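Local coordinates for protein NADPH-ferredoxin reductase FprA (Mycobacterium tuberculosis, PDB 1LQT) that transfers electrons between NADPH and ferredoxin through a bound FAD and may supply electrons to cytochrome P450 systems, at residues Ser14-Ala19 against Lys69-Pro74; Lys24-Asp27 against Asp33-Val36. All coordinates share one frame; numbering follows the deposited sequence.

Contact 1: residues Ser14-Ala19 against Lys69-Pro74. With FAD (flavin-adenine dinucleotide), chain H.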
# COMPACT_ATOMS: atom_id res chain seq x y z
N SER A 14 -2.13 -10.06 -3.64
CA SER A 14 -3.21 -10.55 -4.49
C SER A 14 -2.67 -11.41 -5.63
O SER A 14 -3.25 -12.43 -5.96
CB SER A 14 -4.12 -9.42 -4.97
OG SER A 14 -3.52 -8.58 -5.93
N ALA A 15 -1.54 -11.01 -6.20
CA ALA A 15 -0.88 -11.79 -7.23
C ALA A 15 -0.49 -13.17 -6.72
O ALA A 15 -0.71 -14.17 -7.39
CB ALA A 15 0.34 -11.05 -7.72
N PHE A 16 0.15 -13.21 -5.55
CA PHE A 16 0.59 -14.50 -5.02
C PHE A 16 -0.53 -15.39 -4.56
O PHE A 16 -0.45 -16.63 -4.70
CB PHE A 16 1.65 -14.31 -3.92
CG PHE A 16 3.02 -14.24 -4.49
CD1 PHE A 16 3.65 -15.42 -4.90
CD2 PHE A 16 3.70 -13.04 -4.64
CE1 PHE A 16 4.91 -15.37 -5.46
CE2 PHE A 16 4.95 -13.02 -5.22
CZ PHE A 16 5.54 -14.18 -5.63
N PHE A 17 -1.60 -14.81 -4.03
CA PHE A 17 -2.76 -15.62 -3.69
C PHE A 17 -3.41 -16.17 -4.97
O PHE A 17 -3.81 -17.33 -5.02
CB PHE A 17 -3.76 -14.82 -2.86
CG PHE A 17 -3.27 -14.48 -1.44
CD1 PHE A 17 -2.65 -15.40 -0.63
CD2 PHE A 17 -3.50 -13.23 -0.93
CE1 PHE A 17 -2.24 -15.05 0.63
CE2 PHE A 17 -3.09 -12.91 0.36
CZ PHE A 17 -2.48 -13.82 1.11
N ALA A 18 -3.47 -15.35 -6.01
CA ALA A 18 -4.00 -15.84 -7.29
C ALA A 18 -3.14 -16.99 -7.82
O ALA A 18 -3.65 -17.99 -8.28
CB ALA A 18 -4.08 -14.71 -8.29
N ALA A 19 -1.82 -16.80 -7.77
CA ALA A 19 -0.91 -17.85 -8.24
C ALA A 19 -1.15 -19.14 -7.50
O ALA A 19 -1.25 -20.22 -8.10
CB ALA A 19 0.53 -17.41 -8.10
N LYS A 69 7.41 -19.93 -1.11
CA LYS A 69 7.08 -21.32 -1.32
C LYS A 69 6.31 -21.50 -2.63
O LYS A 69 6.59 -22.42 -3.38
CB LYS A 69 6.27 -21.85 -0.14
CG LYS A 69 5.99 -23.34 -0.18
CD LYS A 69 5.34 -23.85 1.09
CE LYS A 69 4.72 -25.21 0.89
NZ LYS A 69 5.75 -26.15 0.39
N THR A 70 5.38 -20.60 -2.94
CA THR A 70 4.69 -20.67 -4.21
C THR A 70 5.69 -20.53 -5.36
O THR A 70 5.64 -21.25 -6.35
CB THR A 70 3.63 -19.58 -4.26
OG1 THR A 70 2.62 -19.89 -3.31
CG2 THR A 70 2.97 -19.48 -5.65
N ALA A 71 6.61 -19.57 -5.23
CA ALA A 71 7.59 -19.30 -6.26
C ALA A 71 8.55 -20.46 -6.49
O ALA A 71 9.16 -20.53 -7.57
CB ALA A 71 8.32 -18.01 -5.98
N GLU A 72 8.67 -21.38 -5.54
CA GLU A 72 9.52 -22.55 -5.72
C GLU A 72 8.91 -23.54 -6.71
O GLU A 72 9.58 -24.42 -7.19
CB GLU A 72 9.73 -23.30 -4.41
CG GLU A 72 10.74 -22.68 -3.47
CD GLU A 72 12.10 -22.65 -4.11
OE1 GLU A 72 12.54 -21.55 -4.54
OE2 GLU A 72 12.76 -23.72 -4.19
N ASP A 73 7.63 -23.41 -7.01
CA ASP A 73 6.99 -24.36 -7.90
C ASP A 73 7.60 -24.27 -9.28
O ASP A 73 7.76 -23.19 -9.80
CB ASP A 73 5.50 -24.03 -7.98
CG ASP A 73 4.70 -25.16 -8.51
OD1 ASP A 73 4.89 -25.52 -9.69
OD2 ASP A 73 3.83 -25.73 -7.80
N PRO A 74 7.97 -25.41 -9.88
CA PRO A 74 8.55 -25.36 -11.21
C PRO A 74 7.64 -24.78 -12.29
O PRO A 74 8.13 -24.40 -13.35
CB PRO A 74 8.89 -26.84 -11.49
CG PRO A 74 8.05 -27.58 -10.66
CD PRO A 74 7.95 -26.78 -9.36
PA FAD H . 0.26 -4.39 -3.93
O1A FAD H . 0.34 -2.92 -4.06
O2A FAD H . 0.76 -5.06 -2.71
O5B FAD H . 1.05 -5.05 -5.16
C5B FAD H . 0.92 -4.50 -6.48
C4B FAD H . 2.16 -4.93 -7.25
O4B FAD H . 1.92 -4.64 -8.62
C3B FAD H . 3.44 -4.17 -6.85
O3B FAD H . 4.53 -5.04 -6.63
C2B FAD H . 3.65 -3.24 -8.01
O2B FAD H . 4.97 -2.80 -8.22
C1B FAD H . 3.09 -4.07 -9.17
N9A FAD H . 2.71 -3.30 -10.35
C8A FAD H . 1.93 -2.17 -10.36
N7A FAD H . 1.75 -1.71 -11.59
C5A FAD H . 2.47 -2.56 -12.40
C6A FAD H . 2.66 -2.58 -13.79
N6A FAD H . 2.10 -1.72 -14.62
N1A FAD H . 3.43 -3.58 -14.29
C2A FAD H . 3.96 -4.51 -13.44
N3A FAD H . 3.81 -4.55 -12.11
C4A FAD H . 3.05 -3.56 -11.64
N1 FAD H . -1.78 -5.00 5.57
C2 FAD H . -1.57 -5.79 6.66
O2 FAD H . -2.11 -6.87 6.78
N3 FAD H . -0.72 -5.33 7.66
C4 FAD H . -0.02 -4.16 7.59
O4 FAD H . 0.76 -3.82 8.51
C4X FAD H . -0.21 -3.39 6.44
N5 FAD H . 0.49 -2.21 6.27
C5X FAD H . 0.26 -1.43 5.16
C6 FAD H . 0.92 -0.24 5.01
C7 FAD H . 0.68 0.61 3.94
C7M FAD H . 1.44 1.89 3.81
C8 FAD H . -0.26 0.21 2.98
C8M FAD H . -0.59 1.10 1.82
C9 FAD H . -0.93 -1.01 3.11
C9A FAD H . -0.68 -1.84 4.20
N10 FAD H . -1.36 -3.06 4.36
C10 FAD H . -1.10 -3.84 5.46
C1' FAD H . -2.32 -3.57 3.34
C2' FAD H . -1.61 -4.39 2.27
O2' FAD H . -0.46 -3.69 1.86
C3' FAD H . -2.56 -4.61 1.07
O3' FAD H . -3.71 -5.35 1.47
C4' FAD H . -1.98 -5.45 -0.07
O4' FAD H . -0.58 -5.21 -0.24
C5' FAD H . -2.72 -5.14 -1.38
O5' FAD H . -2.24 -6.12 -2.31
P FAD H . -2.26 -5.95 -3.89
O1P FAD H . -1.70 -7.22 -4.40
O2P FAD H . -3.60 -5.52 -4.41
O3P FAD H . -1.30 -4.73 -4.21
O HOH W 1 1.25 -17.63 -2.53
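Thr70, on helix 64-71, sends its methyl CG2 against the flank of helix 13-28 and reaches it with OG1 through a water. The methyl stands anti to the backbone N and reaches between two residues one turn apart: Thr70 CG2 lies 4.0 Å from Ala19 CB and 4.2 Å from Phe16 CD1. The second approach is made at the edge of the phenyl ring, near its plane, and the two side chains pass alongside each other, running in opposite senses. The other branch, OG1 (chi1 -68°), takes the polar part. A water sits 2.8 Å from Thr70 OG1 and donates a hydrogen bond to Phe16 O at 2.9 Å, bridging the helices where no direct hydrogen bond joins them. Ala71 follows, its methyl CB 4.3 Å from Phe16 CE1 and again at the ring edge, while the ring itself also stacks with Phe67. Beyond Ala71 the chain leaves the contact, and Asp73 forms a salt bridge with Arg75. Away from this packing, at the start of segment 14-19, Ser14 grips one phosphate oxygen of FAD twice: O1P accepts from Ser14 OG at 2.7 Å and from Ser14 N at 3.0 Å. Helix 13-28 thus has its N-terminal turn on the pyrophosphate, which its dipole would favour, and helix 64-71 against its flank, as expected of the dinucleotide-binding helix of a Rossmann-type FAD domain.

Contact 2: residues Lys24-Asp27 against Asp33-Val36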
# COMPACT_ATOMS: atom_id res chain seq x y z
N LYS A 24 -3.18 -24.67 -7.16
CA LYS A 24 -4.03 -25.57 -6.38
C LYS A 24 -5.12 -26.21 -7.22
O LYS A 24 -5.40 -27.39 -7.09
CB LYS A 24 -4.64 -24.85 -5.18
CG LYS A 24 -5.56 -25.70 -4.33
CD LYS A 24 -6.19 -24.87 -3.21
CE LYS A 24 -7.10 -23.74 -3.71
NZ LYS A 24 -7.46 -22.79 -2.63
N ALA A 25 -5.74 -25.42 -8.08
CA ALA A 25 -6.74 -25.95 -8.99
C ALA A 25 -6.13 -27.07 -9.84
O ALA A 25 -6.73 -28.14 -10.00
CB ALA A 25 -7.29 -24.86 -9.85
N ALA A 26 -4.98 -26.82 -10.43
CA ALA A 26 -4.30 -27.85 -11.20
C ALA A 26 -3.99 -29.09 -10.36
O ALA A 26 -4.22 -30.23 -10.79
CB ALA A 26 -3.06 -27.31 -11.82
N ASP A 27 -3.52 -28.86 -9.14
CA ASP A 27 -3.12 -29.98 -8.31
C ASP A 27 -4.28 -30.86 -7.91
O ASP A 27 -4.10 -32.05 -7.60
CB ASP A 27 -2.43 -29.49 -7.04
CG ASP A 27 -1.08 -28.88 -7.29
OD1 ASP A 27 -0.50 -29.09 -8.37
OD2 ASP A 27 -0.52 -28.20 -6.41
N ASP A 33 -3.84 -28.45 -16.10
CA ASP A 33 -2.46 -28.12 -15.77
C ASP A 33 -2.27 -26.61 -15.95
O ASP A 33 -2.95 -26.00 -16.75
CB ASP A 33 -1.51 -28.91 -16.68
CG ASP A 33 -1.88 -30.38 -16.77
OD1 ASP A 33 -1.80 -31.06 -15.76
OD2 ASP A 33 -2.30 -30.94 -17.82
N MET A 34 -1.33 -26.05 -15.20
CA MET A 34 -1.13 -24.62 -15.14
C MET A 34 0.34 -24.26 -15.20
O MET A 34 1.20 -24.94 -14.65
CB MET A 34 -1.70 -24.02 -13.85
CG MET A 34 -3.20 -23.82 -13.84
SD MET A 34 -3.82 -22.50 -14.90
CE MET A 34 -5.57 -22.76 -14.56
N ALA A 35 0.62 -23.15 -15.86
CA ALA A 35 1.93 -22.49 -15.89
C ALA A 35 1.61 -21.03 -15.58
O ALA A 35 0.74 -20.45 -16.21
CB ALA A 35 2.57 -22.62 -17.24
N VAL A 36 2.35 -20.45 -14.64
CA VAL A 36 2.14 -19.08 -14.20
C VAL A 36 3.41 -18.26 -14.37
O VAL A 36 4.44 -18.62 -13.83
CB VAL A 36 1.73 -19.07 -12.72
CG1 VAL A 36 1.62 -17.64 -12.17
CG2 VAL A 36 0.46 -19.84 -12.50
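Ala26 and Met34 meet through aliphatic carbon, the methyl of the helix residue facing the first strand residue after the turn. Ala26 CB is 4.0 Å from Met34 CG and 4.1 Å from Met34 CB, so the methyl rests against the base of the methionine chain. In the conformer described, one of two modelled, Met34 CG lies beside its own backbone N (chi1 -79°). The methionine side chain also touches Leu22 of the same helix, Tyr4 and Ile6 of strand 4-9, and Ile383 of helix 370-391.

Contact with the backbone makes up the remainder. The methyl of Ala26 also lies 4.0 Å from Met34 N and 4.1 Å from Asp33 CA, and the CA atoms of Ala26 and Asp33 are 4.9 Å apart. On the helix side a methyl is all that meets the chain entering the strand, consistent with this short separation, and Asp33 takes part through its main chain while its CB points away from the helix.

Polar interactions lie outside the pair of segments, with no hydrogen bond or salt bridge between them. Asp27 forms a salt bridge with Arg75, Lys24 NZ is bonded to Gln376, and the strand backbone is held by strand 4-9 on one flank and by Arg75 and Arg77 on the other. With these partners of Lys24 and Asp27 lying outside the two segments, the contact between helix 13-28 and strand 34-40 rests on van der Waals contact of one methyl with side-chain and backbone atoms, without directional bonds.

In the fold
Contacts 1 and 2 draw on the same helix, 13-28: contact 1 uses its early turns and contact 2 its last ones. Their centres lie 11 Å apart, and they touch where Ala19 CB comes within 4.2 Å of Val36 CG1. Along the chain, contact 2 is nested inside the loop that contact 1 closes. It joins helix and second strand of the beta-alpha-beta unit formed by strand 4-9, helix 13-28 and strand 34-40, whereas contact 1 brings in helix 64-71, which precedes strand 76-80, the neighbour of strand 34-40 in the sheet. One helix therefore connects the FAD-binding end of the unit with its far end, away from the annotated sites.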